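Long-range contacts in glucanase (PDB 5GXX), which probably hydrolyses internal beta-1,4-glucosidic bonds of cellulose, as a family 9 endoglucanase of the Clostridium thermocellum cellulosome: residues Thr39-Val44 and Val127-Met132; Lys120-Ala125 and Thr365-Trp370; Arg347-Gly352 and Ala387-Pro392; Asn356-Pro361 and Asp396-Asn401. The protein carries 1 engineered substitution. All coordinates share one frame; numbering follows the deposited sequence.

All four contacts lie within the family 9 glycosyl hydrolase region and are made mostly by the loops that join its helices. Interaction 1 closes before interactions 3 and 4 open, whereas interaction 2 reaches from a loop after helix 115-120 to helix 364-367 and alternates with each of the others. Interactions 3 and 4 join the loop before helix 364-367 to the loop before helix 412-429; they alternate along the chain and touch, centres 7 Å apart. Interaction 2 touches both interaction 1, through W121 against I128 and E131, and interaction 4, through H367 against R360. Interactions 1 and 4, centres 31 Å apart, are thus connected through interaction 2 across loops distant in sequence.

Interaction 1 of 4, residues Thr39-Val44 and Val127-Met132; sequences TMNDEV and VIEKEM
E129 places its CG anti to its own carbonyl carbon (chi1 -64°) and then runs extended, which carries the carboxylate from the short helix 128-131 to the backbone of T39-N41. N41 has a similar first torsion, and its amide comes to lie beside that carboxylate, the two planes only 14° apart. The receiving element is a type I beta turn from T39 to D42, closed by D42 N donating to T39 O, in the loop between helix 7-20 and strand 56-57 of the family 9 glycosyl hydrolase region.

One direct hydrogen bond joins the two elements: N41 N donates to E129 OE2 at 2.8 Å, with an N-H...O angle of 157°, and E129 OE2 receives it through its syn lone pair. M40 N is 3.2 Å from E129 OE2, but its angle is poor; its hydrogen bond goes instead to a water, which in turn donates to E129 OE1. A second water donates to both D42 OD1 and E129 OE2, and so bridges two carboxylates whose oxygens D42 OD1 and E129 OE2 are 4.7 Å apart. The salt bridge from D42 OD1 to R134 probably offsets part of the like charge.

Both carboxylate oxygens are therefore tied to the turn, OE1 through water and OE2 both directly and through water, which limits rotation about the last torsion of E129. T39 OG1 is hydrogen-bonded with Y49 OH, while the methyl of the same side chain faces the helix. There T39 CG2 meets I128 CG2 at 3.6 Å.

Interaction 2 of 4, residues Lys120-Ala125 and Thr365-Trp370; sequences KWWGSA and TAHGTW
Helix 364-367 and the turn after it, where G368 leaves helical geometry with positive phi, pack against the loop between helices 115-120 and 128-131 in the family 9 glycosyl hydrolase region. All the residues that touch here are buried. At one end W122 and H367 meet rim to rim, their planes 59° apart and neither ring over the other's face. W122 NE1 donates to H367 ND1 at 2.9 Å, with the acceptor near the indole plane and the donor tilted 15° from the imidazole plane. H367 NE2 is hydrogen-bonded to P377 O, so both imidazole nitrogens have partners and the ring is fixed in rotation.

T369 sets its CG2 between its backbone N and carbonyl carbon, which directs this methyl to the rim of the indole, 3.7 Å from W122 CD1. The polar branch, OG1, pairs instead with I376 O.

Between these ends, waters bridge S124 to the other segment. One water accepts from S124 N and donates to T369 O; another bonds to S124 OG and donates to T365 O. The loop and this helix are thus linked through a hydrated seam as well as directly. At the far end T365 OG1, also hydrogen-bonded with H54 NE2, accepts from A125 N at 2.9 Å, with an N-H...O angle of 157°.

Interaction 3 of 4, residues Arg347-Gly352 and Ala387-Pro392; sequences RSYVVG and ALVGGP
Y349 lays one face of its ring against P392: P392 CD sits 4.2 Å from the ring centroid and 20° off the normal, a CH-pi contact. The opposite face carries R347 CD, so the phenol is held between proline and arginine methylene groups. At the ring edge V389 CG2 approaches Y349 CD1 to 3.8 Å. Further along, V350 CG2 meets L388 CD1, and V351 CG2 lies 4.0 Å from A387 CB; F418 of helix 412-429 covers both V350 and L388.

Outward from these side chains the backbones form a single beta bridge, V350 with L388. V389 N donates to Y349 O at 3.1 Å, almost in line with the carbonyl bond, and V351 N donates to A387 O at 2.9 Å, tilted 26° from that carbonyl's plane. Between them V350 CA offers a CA-H...O contact to the same A387 O. On the 347-352 side, S348 OG accepts from V350 N in an ST turn.

The buried carbonyls of Y349 and A387 are thus satisfied by the opposing backbone, so these two loops can pair inside an apolar setting without belonging to a regular sheet.

Interaction 4 of 4, residues Asn356-Pro361 and Asp396-Asn401; sequences NPPQRP and DSYEDN
D400 meets the 356-361 loop with its carboxylate, and its CG stands anti to its own backbone N (chi1 -177°), which carries the group from CB across to the peptides of Q359 and R360. CG lies 3.3 Å from Q359 N and serves as the fork between the two oxygens. OD2 accepts from Q359 N at 2.7 Å, a nearly straight bond with an N-H...O angle of 168°; the donor comes in on the syn side, 32° out of the carboxylate plane. OD1 accepts from R360 N at 2.9 Å through its syn lone pair, a more bent bond. R360 CB also touches this oxygen, at 3.4 Å from OD1.

One carboxylate thus grips two successive backbone N-H groups, and this two-point hold limits its rotation. It joins the loop leading into helix 364-367 to the loop preceding helix 412-429, both in the family 9 glycosyl hydrolase region. OD1 has a further donor in N408 ND2, while OD2 is approached by a water that also lies at P357 O.

R360 does not turn its guanidinium to this aspartate: its chain bends at chi2 and chi3, leaving R360 NE 6.5 Å from D400 OD1, and NH1 bonds to P377 O. Beside the carboxylate, P358 and Y398 cross at about a right angle. The phenol oxygen, bonded to N408 OD1, reaches the pyrrolidine ring, with Y398 OH 3.4 Å from P358 CB and 3.6 Å from P358 CG.

Interaction 1 of 4, residues Thr39-Val44 and Val127-Met132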
loop_
_atom_site.group_PDB
_atom_site.type_symbol
_atom_site.label_atom_id
_atom_site.label_comp_id
_atom_site.label_asym_id
_atom_site.label_seq_id
_atom_site.Cartn_x
_atom_site.Cartn_y
_atom_site.Cartn_z
ATOM N N THR A 39 9.793 6.968 -29.148
ATOM C CA THR A 39 10.521 8.130 -28.650
ATOM C C THR A 39 10.373 9.349 -29.558
ATOM O O THR A 39 11.333 10.060 -29.831
ATOM C CB THR A 39 11.969 7.788 -28.192
ATOM O OG1 THR A 39 12.786 7.388 -29.301
ATOM C CG2 THR A 39 11.941 6.609 -27.213
ATOM N N MET A 40 9.132 9.584 -29.991
ATOM C CA MET A 40 8.815 10.655 -30.923
ATOM C C MET A 40 8.952 12.054 -30.312
ATOM O O MET A 40 8.934 13.036 -31.042
ATOM C CB MET A 40 7.418 10.466 -31.536
ATOM C CG MET A 40 7.351 9.296 -32.519
ATOM S SD MET A 40 8.455 9.396 -33.937
ATOM C CE MET A 40 7.691 10.730 -34.859
ATOM N N ASN A 41 9.077 12.132 -28.990
ATOM C CA ASN A 41 9.334 13.406 -28.317
ATOM C C ASN A 41 10.822 13.733 -28.153
ATOM O O ASN A 41 11.191 14.763 -27.584
ATOM C CB ASN A 41 8.604 13.451 -26.969
ATOM C CG ASN A 41 7.090 13.472 -27.120
ATOM O OD1 ASN A 41 6.555 13.935 -28.129
ATOM N ND2 ASN A 41 6.392 12.991 -26.100
ATOM N N ASP A 42 11.695 12.872 -28.670
ATOM C CA ASP A 42 13.120 13.118 -28.547
ATOM C C ASP A 42 13.547 14.414 -29.236
ATOM O O ASP A 42 12.973 14.826 -30.250
ATOM C CB ASP A 42 13.920 11.949 -29.126
ATOM C CG ASP A 42 13.948 10.751 -28.203
ATOM O OD1 ASP A 42 13.413 10.812 -27.074
ATOM O OD2 ASP A 42 14.523 9.725 -28.636
ATOM N N GLU A 43 14.569 15.055 -28.677
ATOM C CA GLU A 43 15.079 16.312 -29.225
ATOM C C GLU A 43 15.621 16.171 -30.648
ATOM O O GLU A 43 15.469 17.068 -31.476
ATOM C CB GLU A 43 16.156 16.878 -28.300
ATOM C CG GLU A 43 16.807 18.185 -28.781
ATOM C CD GLU A 43 15.859 19.376 -28.720
ATOM O OE1 GLU A 43 14.824 19.287 -28.025
ATOM O OE2 GLU A 43 16.138 20.405 -29.375
ATOM N N VAL A 44 16.272 15.038 -30.910
ATOM C CA VAL A 44 16.682 14.671 -32.260
ATOM C C VAL A 44 16.063 13.315 -32.571
ATOM O O VAL A 44 16.213 12.354 -31.806
ATOM C CB VAL A 44 18.210 14.563 -32.395
ATOM C CG1 VAL A 44 18.599 14.276 -33.837
ATOM C CG2 VAL A 44 18.876 15.844 -31.907
ATOM N N VAL A 127 6.462 2.395 -25.704
ATOM C CA VAL A 127 5.687 2.857 -24.547
ATOM C C VAL A 127 6.534 3.587 -23.501
ATOM O O VAL A 127 6.000 4.004 -22.472
ATOM C CB VAL A 127 4.866 1.706 -23.898
ATOM C CG1 VAL A 127 3.830 1.178 -24.906
ATOM C CG2 VAL A 127 5.780 0.601 -23.405
ATOM N N ILE A 128 7.824 3.799 -23.755
ATOM C CA ILE A 128 8.714 4.386 -22.732
ATOM C C ILE A 128 8.329 5.808 -22.297
ATOM O O ILE A 128 8.607 6.206 -21.160
ATOM C CB ILE A 128 10.221 4.310 -23.126
ATOM C CG1 ILE A 128 11.115 4.523 -21.894
ATOM C CG2 ILE A 128 10.545 5.318 -24.213
ATOM C CD1 ILE A 128 12.580 4.181 -22.134
ATOM N N GLU A 129 7.691 6.576 -23.177
ATOM C CA GLU A 129 7.291 7.939 -22.828
ATOM C C GLU A 129 6.170 7.993 -21.792
ATOM O O GLU A 129 5.978 9.034 -21.165
ATOM C CB GLU A 129 6.930 8.739 -24.081
ATOM C CG GLU A 129 8.130 8.933 -25.001
ATOM C CD GLU A 129 7.790 9.645 -26.299
ATOM O OE1 GLU A 129 6.628 9.570 -26.756
ATOM O OE2 GLU A 129 8.707 10.249 -26.886
ATOM N N LYS A 130 5.451 6.889 -21.597
ATOM C CA LYS A 130 4.485 6.786 -20.510
ATOM C C LYS A 130 5.175 6.602 -19.164
ATOM O O LYS A 130 4.608 6.964 -18.131
ATOM C CB LYS A 130 3.489 5.645 -20.750
ATOM C CG LYS A 130 2.577 5.814 -21.973
ATOM C CD LYS A 130 1.645 7.028 -21.899
ATOM C CE LYS A 130 0.601 6.927 -20.810
ATOM N NZ LYS A 130 -0.564 7.829 -21.110
ATOM N N GLU A 131 6.393 6.059 -19.178
ATOM C CA GLU A 131 7.182 5.820 -17.970
ATOM C C GLU A 131 8.045 7.017 -17.546
ATOM O O GLU A 131 8.136 7.330 -16.352
ATOM C CB GLU A 131 8.062 4.573 -18.155
ATOM C CG GLU A 131 9.072 4.325 -17.026
ATOM C CD GLU A 131 8.419 3.979 -15.697
ATOM O OE1 GLU A 131 7.228 3.610 -15.674
ATOM O OE2 GLU A 131 9.106 4.050 -14.659
ATOM N N MET A 132 8.692 7.680 -18.499
ATOM C CA MET A 132 9.645 8.746 -18.201
ATOM C C MET A 132 9.762 9.760 -19.335
ATOM O O MET A 132 9.349 9.500 -20.467
ATOM C CB MET A 132 11.019 8.154 -17.886
ATOM C CG MET A 132 11.771 7.644 -19.124
ATOM S SD MET A 132 13.239 6.663 -18.763
ATOM C CE MET A 132 12.554 5.115 -18.193
HETATM O O HOH W 1 6.734 8.114 -29.310
HETATM O O HOH W 2 11.093 11.199 -25.829
#

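Interaction 2 of 4, residues Lys120-Ala125 and Thr365-Trp370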
loop_
_atom_site.group_PDB
_atom_site.type_symbol
_atom_site.label_atom_id
_atom_site.label_comp_id
_atom_site.label_asym_id
_atom_site.label_seq_id
_atom_site.Cartn_x
_atom_site.Cartn_y
_atom_site.Cartn_z
ATOM N N LYS A 120 17.048 1.582 -15.643
ATOM C CA LYS A 120 16.298 1.126 -14.477
ATOM C C LYS A 120 14.956 0.491 -14.852
ATOM O O LYS A 120 14.383 -0.279 -14.077
ATOM C CB LYS A 120 16.097 2.312 -13.538
ATOM C CG LYS A 120 15.776 1.945 -12.114
ATOM C CD LYS A 120 15.702 3.226 -11.281
ATOM C CE LYS A 120 14.803 3.064 -10.063
ATOM N NZ LYS A 120 15.055 1.780 -9.343
ATOM N N TRP A 121 14.477 0.780 -16.060
ATOM C CA TRP A 121 13.154 0.343 -16.503
ATOM C C TRP A 121 13.306 -0.684 -17.621
ATOM O O TRP A 121 14.160 -0.525 -18.497
ATOM C CB TRP A 121 12.347 1.547 -16.996
ATOM C CG TRP A 121 10.984 1.223 -17.550
ATOM C CD1 TRP A 121 9.851 0.943 -16.841
ATOM C CD2 TRP A 121 10.622 1.156 -18.934
ATOM N NE1 TRP A 121 8.799 0.715 -17.701
ATOM C CE2 TRP A 121 9.246 0.834 -18.992
ATOM C CE3 TRP A 121 11.330 1.335 -20.132
ATOM C CZ2 TRP A 121 8.555 0.694 -20.198
ATOM C CZ3 TRP A 121 10.641 1.197 -21.328
ATOM C CH2 TRP A 121 9.267 0.884 -21.351
ATOM N N TRP A 122 12.454 -1.703 -17.584
ATOM C CA TRP A 122 12.471 -2.821 -18.528
ATOM C C TRP A 122 11.121 -2.826 -19.254
ATOM O O TRP A 122 10.086 -3.096 -18.653
ATOM C CB TRP A 122 12.722 -4.161 -17.812
ATOM C CG TRP A 122 13.130 -5.246 -18.782
ATOM C CD1 TRP A 122 12.308 -6.130 -19.419
ATOM C CD2 TRP A 122 14.453 -5.507 -19.267
ATOM N NE1 TRP A 122 13.043 -6.958 -20.245
ATOM C CE2 TRP A 122 14.363 -6.587 -20.176
ATOM C CE3 TRP A 122 15.712 -4.945 -19.012
ATOM C CZ2 TRP A 122 15.487 -7.118 -20.823
ATOM C CZ3 TRP A 122 16.822 -5.471 -19.659
ATOM C CH2 TRP A 122 16.698 -6.517 -20.574
ATOM N N GLY A 123 11.120 -2.485 -20.537
ATOM C CA GLY A 123 9.890 -2.478 -21.319
ATOM C C GLY A 123 10.184 -2.006 -22.729
ATOM O O GLY A 123 11.329 -1.687 -23.054
ATOM N N SER A 124 9.146 -1.954 -23.555
ATOM C CA SER A 124 9.288 -1.764 -24.994
ATOM C C SER A 124 9.427 -0.293 -25.379
ATOM O O SER A 124 8.803 0.591 -24.772
ATOM C CB SER A 124 8.094 -2.400 -25.719
ATOM O OG SER A 124 8.096 -3.808 -25.507
ATOM N N ALA A 125 10.241 -0.052 -26.404
ATOM C CA ALA A 125 10.525 1.284 -26.914
ATOM C C ALA A 125 9.279 2.154 -27.079
ATOM O O ALA A 125 9.266 3.319 -26.686
ATOM C CB ALA A 125 11.261 1.180 -28.265
ATOM N N THR A 365 12.972 -4.617 -25.976
ATOM C CA THR A 365 11.871 -4.585 -26.922
ATOM C C THR A 365 11.709 -5.925 -27.617
ATOM O O THR A 365 10.571 -6.319 -27.899
ATOM C CB THR A 365 12.006 -3.400 -27.889
ATOM O OG1 THR A 365 12.007 -2.187 -27.122
ATOM C CG2 THR A 365 10.820 -3.322 -28.853
ATOM N N ALA A 366 12.800 -6.670 -27.795
ATOM C CA ALA A 366 12.651 -8.017 -28.357
ATOM C C ALA A 366 11.977 -8.970 -27.375
ATOM O O ALA A 366 11.293 -9.919 -27.770
ATOM C CB ALA A 366 13.995 -8.582 -28.789
ATOM N N HIS A 367 12.171 -8.724 -26.082
ATOM C CA HIS A 367 11.575 -9.521 -25.021
ATOM C C HIS A 367 10.053 -9.372 -25.000
ATOM O O HIS A 367 9.338 -10.379 -25.040
ATOM C CB HIS A 367 12.210 -9.124 -23.688
ATOM C CG HIS A 367 11.648 -9.838 -22.500
ATOM N ND1 HIS A 367 11.563 -9.247 -21.255
ATOM C CD2 HIS A 367 11.132 -11.084 -22.361
ATOM C CE1 HIS A 367 11.028 -10.103 -20.401
ATOM N NE2 HIS A 367 10.758 -11.225 -21.048
ATOM N N GLY A 368 9.593 -8.128 -24.908
ATOM C CA GLY A 368 8.163 -7.852 -24.923
ATOM C C GLY A 368 7.462 -8.088 -23.597
ATOM O O GLY A 368 6.421 -8.738 -23.563
ATOM N N THR A 369 8.020 -7.579 -22.501
ATOM C CA THR A 369 7.276 -7.621 -21.252
ATOM C C THR A 369 6.125 -6.606 -21.192
ATOM O O THR A 369 6.002 -5.695 -22.022
ATOM C CB THR A 369 8.207 -7.474 -20.042
ATOM O OG1 THR A 369 7.494 -7.851 -18.858
ATOM C CG2 THR A 369 8.694 -6.034 -19.931
ATOM N N TRP A 370 5.265 -6.791 -20.190
ATOM C CA TRP A 370 4.223 -5.822 -19.870
ATOM C C TRP A 370 4.336 -5.276 -18.458
ATOM O O TRP A 370 3.558 -4.391 -18.070
ATOM C CB TRP A 370 2.824 -6.412 -20.076
ATOM C CG TRP A 370 2.601 -7.761 -19.427
ATOM C CD1 TRP A 370 1.995 -8.011 -18.220
ATOM C CD2 TRP A 370 3.016 -9.035 -19.936
ATOM N NE1 TRP A 370 1.956 -9.375 -17.980
ATOM C CE2 TRP A 370 2.595 -10.019 -19.009
ATOM C CE3 TRP A 370 3.666 -9.449 -21.113
ATOM C CZ2 TRP A 370 2.831 -11.386 -19.200
ATOM C CZ3 TRP A 370 3.897 -10.812 -21.302
ATOM C CH2 TRP A 370 3.494 -11.764 -20.343
HETATM O O HOH W 3 6.560 -3.007 -22.732
HETATM O O HOH W 4 9.471 -5.193 -23.293
HETATM O O HOH W 5 5.755 -5.462 -25.424
HETATM O O HOH W 6 8.058 -5.291 -27.677
#

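Interaction 3 of 4, residues Arg347-Gly352 and Ala387-Pro392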
loop_
_atom_site.group_PDB
_atom_site.type_symbol
_atom_site.label_atom_id
_atom_site.label_comp_id
_atom_site.label_asym_id
_atom_site.label_seq_id
_atom_site.Cartn_x
_atom_site.Cartn_y
_atom_site.Cartn_z
ATOM N N ARG A 347 27.641 -24.058 -31.482
ATOM C CA ARG A 347 26.434 -23.238 -31.446
ATOM C C ARG A 347 26.675 -21.819 -31.907
ATOM O O ARG A 347 27.723 -21.243 -31.640
ATOM C CB ARG A 347 25.762 -23.244 -30.072
ATOM C CG ARG A 347 26.529 -22.643 -28.917
ATOM C CD ARG A 347 26.201 -21.157 -28.688
ATOM N NE ARG A 347 24.762 -20.958 -28.480
ATOM C CZ ARG A 347 24.102 -21.295 -27.371
ATOM N NH1 ARG A 347 24.725 -21.810 -26.315
ATOM N NH2 ARG A 347 22.792 -21.097 -27.319
ATOM N N SER A 348 25.705 -21.278 -32.626
ATOM C CA SER A 348 25.747 -19.886 -33.019
ATOM C C SER A 348 25.583 -18.968 -31.817
ATOM O O SER A 348 24.819 -19.267 -30.898
ATOM C CB SER A 348 24.619 -19.640 -34.017
ATOM O OG SER A 348 24.502 -18.250 -34.256
ATOM N N TYR A 349 26.347 -17.873 -31.852
ATOM C CA TYR A 349 26.215 -16.728 -30.940
ATOM C C TYR A 349 25.499 -15.542 -31.579
ATOM O O TYR A 349 25.537 -14.428 -31.048
ATOM C CB TYR A 349 27.607 -16.329 -30.430
ATOM C CG TYR A 349 28.107 -17.310 -29.380
ATOM C CD1 TYR A 349 27.584 -17.279 -28.096
ATOM C CD2 TYR A 349 29.084 -18.268 -29.665
ATOM C CE1 TYR A 349 28.008 -18.171 -27.116
ATOM C CE2 TYR A 349 29.523 -19.184 -28.675
ATOM C CZ TYR A 349 28.974 -19.117 -27.396
ATOM O OH TYR A 349 29.365 -19.979 -26.387
ATOM N N VAL A 350 24.801 -15.815 -32.679
ATOM C CA VAL A 350 24.051 -14.803 -33.421
ATOM C C VAL A 350 22.572 -15.177 -33.299
ATOM O O VAL A 350 22.146 -16.247 -33.760
ATOM C CB VAL A 350 24.477 -14.720 -34.906
ATOM C CG1 VAL A 350 23.600 -13.727 -35.681
ATOM C CG2 VAL A 350 25.972 -14.397 -35.045
ATOM N N VAL A 351 21.801 -14.310 -32.647
ATOM C CA VAL A 351 20.365 -14.559 -32.458
ATOM C C VAL A 351 19.679 -14.841 -33.792
ATOM O O VAL A 351 19.906 -14.132 -34.787
ATOM C CB VAL A 351 19.698 -13.342 -31.769
ATOM C CG1 VAL A 351 18.185 -13.550 -31.569
ATOM C CG2 VAL A 351 20.358 -13.058 -30.448
ATOM N N GLY A 352 18.869 -15.898 -33.822
ATOM C CA GLY A 352 18.059 -16.180 -35.005
ATOM C C GLY A 352 18.835 -16.747 -36.179
ATOM O O GLY A 352 18.348 -16.706 -37.308
ATOM N N ALA A 387 21.582 -10.356 -34.109
ATOM C CA ALA A 387 22.337 -9.777 -33.005
ATOM C C ALA A 387 23.467 -10.689 -32.552
ATOM O O ALA A 387 23.206 -11.817 -32.131
ATOM C CB ALA A 387 21.403 -9.475 -31.829
ATOM N N LEU A 388 24.695 -10.173 -32.627
ATOM C CA LEU A 388 25.863 -10.859 -32.048
ATOM C C LEU A 388 25.862 -10.615 -30.544
ATOM O O LEU A 388 25.966 -9.462 -30.123
ATOM C CB LEU A 388 27.166 -10.362 -32.671
ATOM C CG LEU A 388 28.464 -11.020 -32.175
ATOM C CD1 LEU A 388 28.549 -12.488 -32.615
ATOM C CD2 LEU A 388 29.623 -10.259 -32.767
ATOM N N VAL A 389 25.744 -11.672 -29.743
ATOM C CA VAL A 389 25.792 -11.480 -28.284
ATOM C C VAL A 389 27.217 -11.224 -27.754
ATOM O O VAL A 389 28.208 -11.425 -28.448
ATOM C CB VAL A 389 25.041 -12.596 -27.505
ATOM C CG1 VAL A 389 23.593 -12.721 -27.961
ATOM C CG2 VAL A 389 25.741 -13.944 -27.646
ATOM N N GLY A 390 27.301 -10.814 -26.494
ATOM C CA GLY A 390 28.596 -10.639 -25.846
ATOM C C GLY A 390 29.479 -11.872 -25.987
ATOM O O GLY A 390 30.634 -11.780 -26.406
ATOM N N GLY A 391 28.935 -13.032 -25.631
ATOM C CA GLY A 391 29.632 -14.267 -25.916
ATOM C C GLY A 391 30.080 -14.977 -24.660
ATOM O O GLY A 391 29.746 -14.563 -23.552
ATOM N N PRO A 392 30.921 -15.990 -24.825
ATOM C CA PRO A 392 31.285 -16.843 -23.702
ATOM C C PRO A 392 32.379 -16.222 -22.842
ATOM O O PRO A 392 32.978 -15.213 -23.216
ATOM C CB PRO A 392 31.793 -18.109 -24.403
ATOM C CG PRO A 392 32.425 -17.544 -25.664
ATOM C CD PRO A 392 31.528 -16.416 -26.099
#

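Interaction 4 of 4, residues Asn356-Pro361 and Asp396-Asn401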
loop_
_atom_site.group_PDB
_atom_site.type_symbol
_atom_site.label_atom_id
_atom_site.label_comp_id
_atom_site.label_asym_id
_atom_site.label_seq_id
_atom_site.Cartn_x
_atom_site.Cartn_y
_atom_site.Cartn_z
ATOM N N ASN A 356 21.295 -23.801 -32.662
ATOM C CA ASN A 356 21.158 -23.445 -31.249
ATOM C C ASN A 356 21.559 -21.998 -30.917
ATOM O O ASN A 356 22.360 -21.769 -30.011
ATOM C CB ASN A 356 21.945 -24.426 -30.367
ATOM C CG ASN A 356 21.609 -24.293 -28.891
ATOM O OD1 ASN A 356 20.553 -23.788 -28.528
ATOM N ND2 ASN A 356 22.512 -24.768 -28.031
ATOM N N PRO A 357 20.986 -21.007 -31.616
ATOM C CA PRO A 357 21.313 -19.607 -31.317
ATOM C C PRO A 357 20.821 -19.172 -29.936
ATOM O O PRO A 357 19.959 -19.842 -29.368
ATOM C CB PRO A 357 20.588 -18.828 -32.424
ATOM C CG PRO A 357 19.456 -19.735 -32.809
ATOM C CD PRO A 357 20.033 -21.114 -32.741
ATOM N N PRO A 358 21.371 -18.085 -29.367
ATOM C CA PRO A 358 20.786 -17.524 -28.151
ATOM C C PRO A 358 19.330 -17.143 -28.410
ATOM O O PRO A 358 18.998 -16.632 -29.491
ATOM C CB PRO A 358 21.645 -16.263 -27.899
ATOM C CG PRO A 358 22.916 -16.527 -28.665
ATOM C CD PRO A 358 22.413 -17.193 -29.904
ATOM N N GLN A 359 18.482 -17.388 -27.414
ATOM C CA GLN A 359 17.093 -16.958 -27.500
ATOM C C GLN A 359 16.687 -15.946 -26.445
ATOM O O GLN A 359 15.552 -15.467 -26.483
ATOM C CB GLN A 359 16.160 -18.166 -27.442
ATOM C CG GLN A 359 16.317 -19.082 -28.654
ATOM C CD GLN A 359 15.394 -20.294 -28.595
ATOM O OE1 GLN A 359 15.860 -21.413 -28.387
ATOM N NE2 GLN A 359 14.093 -20.065 -28.754
ATOM N N ARG A 360 17.591 -15.626 -25.523
ATOM C CA ARG A 360 17.284 -14.671 -24.453
ATOM C C ARG A 360 18.255 -13.500 -24.410
ATOM O O ARG A 360 18.808 -13.179 -23.348
ATOM C CB ARG A 360 17.229 -15.383 -23.094
ATOM C CG ARG A 360 16.093 -16.389 -22.940
ATOM C CD ARG A 360 14.702 -15.754 -22.835
ATOM N NE ARG A 360 14.445 -15.330 -21.459
ATOM C CZ ARG A 360 13.399 -14.623 -21.049
ATOM N NH1 ARG A 360 12.492 -14.173 -21.911
ATOM N NH2 ARG A 360 13.284 -14.346 -19.757
ATOM N N PRO A 361 18.453 -12.837 -25.563
ATOM C CA PRO A 361 19.327 -11.663 -25.532
ATOM C C PRO A 361 18.816 -10.616 -24.544
ATOM O O PRO A 361 17.596 -10.515 -24.313
ATOM C CB PRO A 361 19.272 -11.139 -26.968
ATOM C CG PRO A 361 17.933 -11.617 -27.487
ATOM C CD PRO A 361 17.718 -12.965 -26.836
ATOM N N ASP A 396 35.348 -20.553 -22.441
ATOM C CA ASP A 396 34.298 -20.920 -23.415
ATOM C C ASP A 396 32.926 -21.163 -22.777
ATOM O O ASP A 396 32.011 -21.593 -23.477
ATOM C CB ASP A 396 34.686 -22.141 -24.283
ATOM C CG ASP A 396 35.931 -21.898 -25.134
ATOM O OD1 ASP A 396 35.874 -21.129 -26.111
ATOM O OD2 ASP A 396 37.006 -22.453 -24.842
ATOM N N SER A 397 32.761 -20.875 -21.489
ATOM C CA SER A 397 31.482 -21.163 -20.847
ATOM C C SER A 397 30.435 -20.113 -21.190
ATOM O O SER A 397 30.710 -18.929 -21.380
ATOM C CB SER A 397 31.631 -21.331 -19.330
ATOM O OG SER A 397 31.905 -20.086 -18.726
ATOM N N TYR A 398 29.187 -20.557 -21.213
ATOM C CA TYR A 398 28.073 -19.709 -21.601
ATOM C C TYR A 398 26.756 -20.393 -21.257
ATOM O O TYR A 398 26.623 -21.616 -21.404
ATOM C CB TYR A 398 28.172 -19.392 -23.108
ATOM C CG TYR A 398 26.959 -18.702 -23.688
ATOM C CD1 TYR A 398 26.842 -17.322 -23.649
ATOM C CD2 TYR A 398 25.896 -19.444 -24.199
ATOM C CE1 TYR A 398 25.708 -16.677 -24.167
ATOM C CE2 TYR A 398 24.762 -18.827 -24.686
ATOM C CZ TYR A 398 24.672 -17.446 -24.671
ATOM O OH TYR A 398 23.546 -16.836 -25.180
ATOM N N GLU A 399 25.806 -19.571 -20.812
ATOM C CA GLU A 399 24.403 -19.989 -20.721
ATOM C C GLU A 399 23.545 -18.840 -21.220
ATOM O O GLU A 399 23.801 -17.666 -20.916
ATOM C CB GLU A 399 24.009 -20.335 -19.280
ATOM C CG GLU A 399 24.710 -21.539 -18.660
ATOM C CD GLU A 399 24.335 -22.883 -19.271
ATOM O OE1 GLU A 399 23.293 -22.992 -19.958
ATOM O OE2 GLU A 399 25.091 -23.853 -19.043
ATOM N N ASP A 400 22.515 -19.215 -21.974
ATOM C CA ASP A 400 21.559 -18.296 -22.569
ATOM C C ASP A 400 20.549 -17.872 -21.505
ATOM O O ASP A 400 19.592 -18.603 -21.227
ATOM C CB ASP A 400 20.870 -19.044 -23.716
ATOM C CG ASP A 400 19.888 -18.197 -24.493
ATOM O OD1 ASP A 400 19.985 -16.954 -24.430
ATOM O OD2 ASP A 400 19.023 -18.820 -25.162
ATOM N N ASN A 401 20.781 -16.714 -20.895
ATOM C CA ASN A 401 20.027 -16.283 -19.726
ATOM C C ASN A 401 19.822 -14.775 -19.867
ATOM O O ASN A 401 20.788 -14.023 -20.061
ATOM C CB ASN A 401 20.859 -16.656 -18.491
ATOM C CG ASN A 401 20.282 -16.144 -17.188
ATOM O OD1 ASN A 401 19.220 -15.521 -17.148
ATOM N ND2 ASN A 401 21.004 -16.406 -16.099
HETATM O O HOH W 7 19.571 -20.997 -26.783
#